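Local coordinates for protein DMATS type aromatic prenyltransferase (Micromonospora olivasterospora, PDB 6ZRY) that binds tryptophan and, as a 6-dimethylallyl tryptophan synthase built on the ABBA-barrel fold, probably transfers a dimethylallyl group to its indole ring, at residues S7-G12 and A347-V352; N30-L35 and L75-E80; A15-V20 and A313-R318. One frame throughout, in Å; residues are numbered along the deposited sequence.

Contact 1: residues S7-G12 and A347-V352; sequences SDHLDG and AEAYRV
The imidazole of His9 meets the 347-352 loop with its NE2 edge, and the carbonyl oxygen of Ala347 lies almost exactly in the ring plane. NE2 carries the proton here and gives it to Ala347 O at 3.0 Å. The bond is bent, with an N-H...O angle of 141°, and seen from the acceptor the nitrogen is tilted out of the carbonyl plane. Ala349 lies close to the same ring, its CA 3.7 Å and its CB 3.9 Å from His9 CD2. The ring gets this far because CG is anti to the backbone N (chi1 -165°), which carries the side chain off the helix toward the loop.

Next to this polar contact is an apolar one. One branch of Leu10 does the touching: CD2 presses on Ala347 CB at 3.3 Å, tighter than usual for two carbons, and lies 4.4 Å from Ala349 CB. Ala347 is therefore held through both its methyl and its carbonyl, and the carbonyl takes a second hydrogen bond from Gln13 NE2, one helical turn after His9. Between the two alanines, Glu348 takes a left-handed helical backbone conformation (phi 49°), which turns the chain. Its carboxylate leads away from the helix to a salt bridge with Arg318.

The loop is also held by Asp57 OD2, which accepts from the backbone N of both Tyr350 and Arg351. In the fold, the contact joins the early turns of helix 6-21 to the chain just leaving strand 341-346, while Leu10 also packs on Leu32 and Leu36 of helix 26-36.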
loop_
_atom_site.group_PDB
_atom_site.type_symbol
_atom_site.label_atom_id
_atom_site.label_comp_id
_atom_site.label_asym_id
_atom_site.label_seq_id
_atom_site.Cartn_x
_atom_site.Cartn_y
_atom_site.Cartn_z
ATOM N N SER A 7 -17.177 -10.605 -3.957
ATOM C CA SER A 7 -17.345 -10.682 -2.485
ATOM C C SER A 7 -17.129 -12.128 -1.999
ATOM O O SER A 7 -16.453 -12.336 -0.941
ATOM C CB SER A 7 -18.693 -10.166 -2.052
ATOM O OG SER A 7 -18.918 -10.473 -0.664
ATOM N N ASP A 8 -17.728 -13.095 -2.677
ATOM C CA ASP A 8 -17.610 -14.527 -2.306
ATOM C C ASP A 8 -16.120 -14.880 -2.174
ATOM O O ASP A 8 -15.725 -15.414 -1.104
ATOM C CB ASP A 8 -18.281 -15.443 -3.328
ATOM C CG ASP A 8 -19.794 -15.353 -3.408
ATOM O OD1 ASP A 8 -20.411 -14.861 -2.465
ATOM O OD2 ASP A 8 -20.322 -15.717 -4.457
ATOM N N HIS A 9 -15.324 -14.531 -3.193
ATOM C CA HIS A 9 -13.872 -14.803 -3.253
ATOM C C HIS A 9 -13.172 -14.048 -2.112
ATOM O O HIS A 9 -12.472 -14.697 -1.299
ATOM C CB HIS A 9 -13.345 -14.447 -4.634
ATOM C CG HIS A 9 -11.988 -15.016 -4.914
ATOM N ND1 HIS A 9 -11.776 -16.364 -5.081
ATOM C CD2 HIS A 9 -10.779 -14.431 -5.030
ATOM C CE1 HIS A 9 -10.465 -16.576 -5.299
ATOM N NE2 HIS A 9 -9.857 -15.419 -5.276
ATOM N N LEU A 10 -13.321 -12.712 -2.051
ATOM C CA LEU A 10 -12.490 -11.854 -1.157
ATOM C C LEU A 10 -12.917 -12.034 0.289
ATOM O O LEU A 10 -12.060 -12.003 1.160
ATOM C CB LEU A 10 -12.631 -10.390 -1.542
ATOM C CG LEU A 10 -12.275 -10.019 -2.979
ATOM C CD1 LEU A 10 -12.144 -8.525 -3.106
ATOM C CD2 LEU A 10 -11.035 -10.679 -3.450
ATOM N N ASP A 11 -14.219 -12.152 0.527
ATOM C CA ASP A 11 -14.754 -12.294 1.898
ATOM C C ASP A 11 -14.185 -13.584 2.506
ATOM O O ASP A 11 -13.859 -13.562 3.652
ATOM C CB ASP A 11 -16.288 -12.285 1.904
ATOM C CG ASP A 11 -16.899 -12.435 3.294
ATOM O OD1 ASP A 11 -16.612 -11.576 4.175
ATOM O OD2 ASP A 11 -17.645 -13.435 3.491
ATOM N N GLY A 12 -14.076 -14.667 1.730
ATOM C CA GLY A 12 -13.489 -15.944 2.207
ATOM C C GLY A 12 -12.020 -15.793 2.542
ATOM O O GLY A 12 -11.592 -16.275 3.560
ATOM N N ALA A 347 -5.423 -10.966 -4.243
ATOM C CA ALA A 347 -6.700 -11.699 -4.270
ATOM C C ALA A 347 -6.747 -12.670 -5.456
ATOM O O ALA A 347 -7.350 -13.722 -5.316
ATOM C CB ALA A 347 -7.834 -10.707 -4.325
ATOM N N GLU A 348 -6.159 -12.312 -6.587
ATOM C CA GLU A 348 -6.223 -13.108 -7.832
ATOM C C GLU A 348 -7.691 -13.485 -8.119
ATOM O O GLU A 348 -7.972 -14.659 -8.507
ATOM C CB GLU A 348 -5.363 -14.362 -7.726
ATOM C CG GLU A 348 -3.879 -14.089 -7.536
ATOM C CD GLU A 348 -2.981 -15.325 -7.537
ATOM O OE1 GLU A 348 -1.896 -15.231 -8.065
ATOM O OE2 GLU A 348 -3.369 -16.376 -6.919
ATOM N N ALA A 349 -8.598 -12.534 -7.988
ATOM C CA ALA A 349 -10.027 -12.755 -8.267
ATOM C C ALA A 349 -10.237 -12.941 -9.782
ATOM O O ALA A 349 -11.208 -13.624 -10.147
ATOM C CB ALA A 349 -10.867 -11.637 -7.709
ATOM N N TYR A 350 -9.384 -12.377 -10.625
ATOM C CA TYR A 350 -9.580 -12.345 -12.100
ATOM C C TYR A 350 -8.541 -13.150 -12.847
ATOM O O TYR A 350 -8.915 -13.710 -13.879
ATOM C CB TYR A 350 -9.588 -10.905 -12.604
ATOM C CG TYR A 350 -10.806 -10.153 -12.174
ATOM C CD1 TYR A 350 -12.055 -10.547 -12.616
ATOM C CD2 TYR A 350 -10.735 -9.100 -11.276
ATOM C CE1 TYR A 350 -13.202 -9.897 -12.213
ATOM C CE2 TYR A 350 -11.877 -8.447 -10.837
ATOM C CZ TYR A 350 -13.118 -8.841 -11.315
ATOM O OH TYR A 350 -14.234 -8.190 -10.910
ATOM N N ARG A 351 -7.287 -13.153 -12.397
ATOM C CA ARG A 351 -6.178 -13.780 -13.139
ATOM C C ARG A 351 -5.123 -14.271 -12.158
ATOM O O ARG A 351 -4.871 -13.565 -11.133
ATOM C CB ARG A 351 -5.612 -12.764 -14.141
ATOM C CG ARG A 351 -4.639 -13.352 -15.143
ATOM C CD ARG A 351 -4.404 -12.428 -16.316
ATOM N NE ARG A 351 -3.521 -13.062 -17.303
ATOM C CZ ARG A 351 -2.180 -13.039 -17.285
ATOM N NH1 ARG A 351 -1.519 -12.385 -16.332
ATOM N NH2 ARG A 351 -1.507 -13.668 -18.238
ATOM N N VAL A 352 -4.568 -15.451 -12.421
ATOM C CA VAL A 352 -3.287 -15.908 -11.819
ATOM C C VAL A 352 -2.240 -15.665 -12.889
ATOM O O VAL A 352 -2.348 -16.288 -13.905
ATOM C CB VAL A 352 -3.345 -17.377 -11.397
ATOM C CG1 VAL A 352 -1.999 -17.890 -10.902
ATOM C CG2 VAL A 352 -4.424 -17.601 -10.358
#

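Contact 2: residues N30-L35 and L75-E80; sequences NLLAGL and LRILGE
Leu35 and Leu32 reach from their helix to Ile77 on the strand, each meeting a different branch. Leu35 CD2 lies 4.0 Å from Ile77 CG2, the two side chains sliding past each other in opposite directions. Leu32 instead crosses Ile77 at about a right angle and sets its CD1 4.1 Å from Ile77 CD1. CG anti to the backbone N (chi1 180°) carries Leu35 out toward the strand, and its other branch, CD1, rests on the backbone where Gly79 joins Glu80, 3.9 Å from Glu80 C. Gly79 has no side chain, and Leu35 CD2 comes within 4.2 Å of its CA.

This is a helix lying on the outer face of the ABBA barrel. Helix 26-36 and strand 71-79 run nearly parallel, the short segments 7° apart in direction and 10.3 Å apart at closest approach. On the strand's other face Leu78 points away from the helix and touches the bound tryptophan.

Further out, Val61 of the adjoining strand touches Leu32, Leu35 and Ile77, Phe98 of helix 88-106 covers Leu35, and Leu14 of helix 6-21 meets both Leu32 and Ile77. Beyond the strand's end, Thr81 OG1 hydrogen-bonds Leu35 O.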
loop_
_atom_site.group_PDB
_atom_site.type_symbol
_atom_site.label_atom_id
_atom_site.label_comp_id
_atom_site.label_asym_id
_atom_site.label_seq_id
_atom_site.Cartn_x
_atom_site.Cartn_y
_atom_site.Cartn_z
ATOM N N ASN A 30 -17.412 -6.784 7.438
ATOM C CA ASN A 30 -18.408 -5.694 7.216
ATOM C C ASN A 30 -17.732 -4.546 6.465
ATOM O O ASN A 30 -18.361 -3.969 5.568
ATOM C CB ASN A 30 -19.034 -5.210 8.527
ATOM C CG ASN A 30 -20.061 -6.188 9.064
ATOM O OD1 ASN A 30 -20.581 -7.022 8.308
ATOM N ND2 ASN A 30 -20.363 -6.100 10.355
ATOM N N LEU A 31 -16.482 -4.228 6.813
ATOM C CA LEU A 31 -15.785 -3.080 6.208
ATOM C C LEU A 31 -15.381 -3.452 4.778
ATOM O O LEU A 31 -15.570 -2.604 3.908
ATOM C CB LEU A 31 -14.614 -2.658 7.088
ATOM C CG LEU A 31 -15.014 -2.019 8.414
ATOM C CD1 LEU A 31 -13.799 -1.814 9.281
ATOM C CD2 LEU A 31 -15.743 -0.712 8.199
ATOM N N LEU A 32 -14.920 -4.693 4.522
ATOM C CA LEU A 32 -14.572 -5.116 3.146
ATOM C C LEU A 32 -15.804 -5.014 2.233
ATOM O O LEU A 32 -15.649 -4.520 1.085
ATOM C CB LEU A 32 -13.993 -6.531 3.152
ATOM C CG LEU A 32 -13.772 -7.177 1.780
ATOM C CD1 LEU A 32 -12.719 -6.412 0.945
ATOM C CD2 LEU A 32 -13.358 -8.632 1.962
ATOM N N ALA A 33 -16.976 -5.505 2.670
ATOM C CA ALA A 33 -18.234 -5.394 1.904
ATOM C C ALA A 33 -18.516 -3.931 1.568
ATOM O O ALA A 33 -18.876 -3.657 0.429
ATOM C CB ALA A 33 -19.390 -6.034 2.667
ATOM N N GLY A 34 -18.350 -3.016 2.527
ATOM C CA GLY A 34 -18.527 -1.560 2.305
ATOM C C GLY A 34 -17.551 -1.046 1.268
ATOM O O GLY A 34 -17.957 -0.320 0.358
ATOM N N LEU A 35 -16.279 -1.412 1.399
ATOM C CA LEU A 35 -15.212 -0.916 0.509
ATOM C C LEU A 35 -15.501 -1.400 -0.915
ATOM O O LEU A 35 -15.332 -0.619 -1.874
ATOM C CB LEU A 35 -13.854 -1.439 1.022
ATOM C CG LEU A 35 -12.662 -1.015 0.198
ATOM C CD1 LEU A 35 -12.625 0.493 0.028
ATOM C CD2 LEU A 35 -11.379 -1.519 0.816
ATOM N N LEU A 75 -3.094 -7.180 9.947
ATOM C CA LEU A 75 -3.714 -7.480 8.629
ATOM C C LEU A 75 -4.239 -6.163 8.062
ATOM O O LEU A 75 -4.832 -5.378 8.817
ATOM C CB LEU A 75 -4.794 -8.534 8.895
ATOM C CG LEU A 75 -5.725 -8.960 7.774
ATOM C CD1 LEU A 75 -4.965 -9.458 6.555
ATOM C CD2 LEU A 75 -6.654 -10.050 8.301
ATOM N N ARG A 76 -4.006 -5.909 6.783
ATOM C CA ARG A 76 -4.515 -4.686 6.128
ATOM C C ARG A 76 -5.134 -5.037 4.776
ATOM O O ARG A 76 -4.730 -6.053 4.154
ATOM C CB ARG A 76 -3.406 -3.645 5.994
ATOM C CG ARG A 76 -2.651 -3.388 7.289
ATOM C CD ARG A 76 -1.397 -4.259 7.421
ATOM N NE ARG A 76 -0.619 -4.166 6.195
ATOM C CZ ARG A 76 0.031 -3.054 5.783
ATOM N NH1 ARG A 76 0.045 -1.966 6.535
ATOM N NH2 ARG A 76 0.683 -3.051 4.630
ATOM N N ILE A 77 -6.087 -4.216 4.363
ATOM C CA ILE A 77 -6.675 -4.233 3.012
ATOM C C ILE A 77 -6.440 -2.855 2.431
ATOM O O ILE A 77 -6.874 -1.881 3.081
ATOM C CB ILE A 77 -8.179 -4.541 3.040
ATOM C CG1 ILE A 77 -8.467 -5.938 3.578
ATOM C CG2 ILE A 77 -8.736 -4.345 1.651
ATOM C CD1 ILE A 77 -9.900 -6.161 3.979
ATOM N N LEU A 78 -5.856 -2.788 1.243
ATOM C CA LEU A 78 -5.803 -1.565 0.424
ATOM C C LEU A 78 -6.846 -1.702 -0.670
ATOM O O LEU A 78 -6.882 -2.747 -1.313
ATOM C CB LEU A 78 -4.401 -1.408 -0.164
ATOM C CG LEU A 78 -4.176 -0.180 -1.055
ATOM C CD1 LEU A 78 -4.153 1.092 -0.227
ATOM C CD2 LEU A 78 -2.889 -0.311 -1.816
ATOM N N GLY A 79 -7.652 -0.686 -0.923
ATOM C CA GLY A 79 -8.513 -0.760 -2.107
ATOM C C GLY A 79 -9.345 0.463 -2.320
ATOM O O GLY A 79 -9.038 1.525 -1.729
ATOM N N GLU A 80 -10.342 0.336 -3.198
ATOM C CA GLU A 80 -11.184 1.459 -3.596
ATOM C C GLU A 80 -12.595 0.941 -3.862
ATOM O O GLU A 80 -12.764 -0.243 -4.168
ATOM C CB GLU A 80 -10.593 2.215 -4.799
ATOM C CG GLU A 80 -10.480 1.397 -6.065
ATOM C CD GLU A 80 -9.895 2.155 -7.245
ATOM O OE1 GLU A 80 -9.932 3.409 -7.243
ATOM O OE2 GLU A 80 -9.393 1.493 -8.166
#

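Contact 3: residues A15-V20 and A313-R318; sequences ARLCEV and AAVTPR
Arg16 and Ala314 meet where two helices of the outer layer of the ABBA barrel come together: helix 6-21 lies against the last turn of helix 305-315. The backbones are close, Arg16 CA and Ala314 CA being 5.1 Å apart, an approach that the small alanine permits.

The polar part is a guanidinium reaching for a helix carbonyl. Arg16 NE donates to Ala314 O at 2.7 Å with an N-H...O angle of 162°, in the carbonyl plane and on a lone pair, and the oxygen also lies in the guanidinium plane. NH1 adds a weak bond to the same oxygen at 3.1 Å. A bend at chi3 (-65°) turns the guanidinium so that this edge faces the carbonyl. Because the acceptor sits at the C-terminal end of its helix, the partial negative charge there would probably strengthen the attraction. The next carbonyl, Val315 O, is taken by Gln13 NE2, also from helix 6-21.

The apolar part lies beside this bond. Ala314 CB touches Arg16 CB at 3.6 Å and is also approached by Leu17 CD2 and Val20 CG2. Leu17 and Val315 cross obliquely, Leu17 CD1 lying 3.9 Å from Val315 CG2. Leu17 also packs on Leu75 of strand 71-79, which ties helix 6-21 to the barrel wall.

Past the helix end the chain makes an ST turn, in which Thr316 OG1 accepts the backbone N-H of Arg318, with Arg318 N at 3.2 Å.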
loop_
_atom_site.group_PDB
_atom_site.type_symbol
_atom_site.label_atom_id
_atom_site.label_comp_id
_atom_site.label_asym_id
_atom_site.label_seq_id
_atom_site.Cartn_x
_atom_site.Cartn_y
_atom_site.Cartn_z
ATOM N N ALA A 15 -11.750 -13.719 5.833
ATOM C CA ALA A 15 -12.210 -14.546 6.984
ATOM C C ALA A 15 -11.059 -15.465 7.435
ATOM O O ALA A 15 -10.765 -15.511 8.633
ATOM C CB ALA A 15 -13.446 -15.319 6.601
ATOM N N ARG A 16 -10.394 -16.121 6.492
ATOM C CA ARG A 16 -9.273 -17.037 6.787
ATOM C C ARG A 16 -8.067 -16.229 7.276
ATOM O O ARG A 16 -7.413 -16.675 8.251
ATOM C CB ARG A 16 -8.990 -17.927 5.575
ATOM C CG ARG A 16 -10.093 -18.931 5.268
ATOM C CD ARG A 16 -9.683 -19.882 4.166
ATOM N NE ARG A 16 -9.489 -19.197 2.901
ATOM C CZ ARG A 16 -10.438 -18.999 1.964
ATOM N NH1 ARG A 16 -10.146 -18.336 0.850
ATOM N NH2 ARG A 16 -11.672 -19.471 2.136
ATOM N N LEU A 17 -7.794 -15.063 6.697
ATOM C CA LEU A 17 -6.616 -14.250 7.095
ATOM C C LEU A 17 -6.791 -13.763 8.548
ATOM O O LEU A 17 -5.759 -13.618 9.282
ATOM C CB LEU A 17 -6.491 -13.061 6.143
ATOM C CG LEU A 17 -5.786 -13.341 4.825
ATOM C CD1 LEU A 17 -5.871 -12.116 3.929
ATOM C CD2 LEU A 17 -4.322 -13.714 5.054
ATOM N N CYS A 18 -8.022 -13.436 8.919
ATOM C CA CYS A 18 -8.383 -12.947 10.271
ATOM C C CYS A 18 -8.030 -14.019 11.301
ATOM O O CYS A 18 -7.445 -13.650 12.353
ATOM C CB CYS A 18 -9.854 -12.573 10.363
ATOM S SG CYS A 18 -10.202 -10.932 9.711
ATOM N N GLU A 19 -8.363 -15.279 11.007
ATOM C CA GLU A 19 -8.081 -16.444 11.885
ATOM C C GLU A 19 -6.578 -16.580 12.032
ATOM O O GLU A 19 -6.113 -16.766 13.151
ATOM C CB GLU A 19 -8.648 -17.738 11.314
ATOM C CG GLU A 19 -10.158 -17.795 11.328
ATOM C CD GLU A 19 -10.733 -19.190 11.531
ATOM O OE1 GLU A 19 -10.352 -20.090 10.772
ATOM O OE2 GLU A 19 -11.552 -19.369 12.458
ATOM N N VAL A 20 -5.851 -16.479 10.926
ATOM C CA VAL A 20 -4.366 -16.579 10.917
ATOM C C VAL A 20 -3.790 -15.512 11.874
ATOM O O VAL A 20 -2.921 -15.871 12.678
ATOM C CB VAL A 20 -3.793 -16.463 9.486
ATOM C CG1 VAL A 20 -2.288 -16.279 9.486
ATOM C CG2 VAL A 20 -4.172 -17.652 8.632
ATOM N N ALA A 313 -1.707 -19.702 2.448
ATOM C CA ALA A 313 -2.698 -20.792 2.301
ATOM C C ALA A 313 -4.121 -20.240 2.474
ATOM O O ALA A 313 -5.054 -20.762 1.802
ATOM C CB ALA A 313 -2.424 -21.887 3.295
ATOM N N ALA A 314 -4.307 -19.258 3.359
ATOM C CA ALA A 314 -5.615 -18.586 3.597
ATOM C C ALA A 314 -6.075 -17.908 2.311
ATOM O O ALA A 314 -7.303 -17.932 2.032
ATOM C CB ALA A 314 -5.520 -17.599 4.735
ATOM N N VAL A 315 -5.157 -17.284 1.574
ATOM C CA VAL A 315 -5.510 -16.510 0.356
ATOM C C VAL A 315 -5.787 -17.472 -0.802
ATOM O O VAL A 315 -6.764 -17.264 -1.512
ATOM C CB VAL A 315 -4.460 -15.444 0.026
ATOM C CG1 VAL A 315 -4.717 -14.805 -1.334
ATOM C CG2 VAL A 315 -4.441 -14.413 1.117
ATOM N N THR A 316 -4.990 -18.505 -0.996
ATOM C CA THR A 316 -5.224 -19.426 -2.108
ATOM C C THR A 316 -4.601 -20.776 -1.800
ATOM O O THR A 316 -3.473 -20.849 -1.271
ATOM C CB THR A 316 -4.681 -18.858 -3.417
ATOM O OG1 THR A 316 -4.954 -19.805 -4.449
ATOM C CG2 THR A 316 -3.192 -18.564 -3.380
ATOM N N PRO A 317 -5.281 -21.873 -2.181
ATOM C CA PRO A 317 -4.702 -23.207 -2.051
ATOM C C PRO A 317 -3.896 -23.640 -3.275
ATOM O O PRO A 317 -3.417 -24.756 -3.299
ATOM C CB PRO A 317 -5.993 -24.042 -1.920
ATOM C CG PRO A 317 -6.922 -23.401 -2.866
ATOM C CD PRO A 317 -6.646 -21.910 -2.727
ATOM N N ARG A 318 -3.753 -22.782 -4.283
ATOM C CA ARG A 318 -3.097 -23.176 -5.553
ATOM C C ARG A 318 -1.629 -23.498 -5.283
ATOM O O ARG A 318 -1.050 -23.007 -4.312
ATOM C CB ARG A 318 -3.182 -22.086 -6.604
ATOM C CG ARG A 318 -2.301 -20.874 -6.360
ATOM C CD ARG A 318 -2.156 -20.203 -7.704
ATOM N NE ARG A 318 -1.617 -18.859 -7.676
ATOM C CZ ARG A 318 -0.314 -18.577 -7.693
ATOM N NH1 ARG A 318 0.584 -19.553 -7.632
ATOM N NH2 ARG A 318 0.079 -17.306 -7.753
#

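Overall arrangement
Contacts 1 and 3 use successive parts of helix 6-21, and contact 2 the helix that follows it. Set between a helix and the barrel wall, contact 2 has all its touching residues buried and no hydrogen bond between its segments. Contacts 1 and 3 lie further from the centre of the chain, contact 1 partly buried, contact 3 mostly buried with Arg16 exposed. In both a small apolar patch sits beside a polar side chain that bonds to a backbone carbonyl: a histidine to a loop, an arginine to a helix end. Gln13 bridges their two second segments, which the Glu348-Arg318 salt bridge also links. Leu32 packs contact 2 against contact 1, and Leu75 against contact 3.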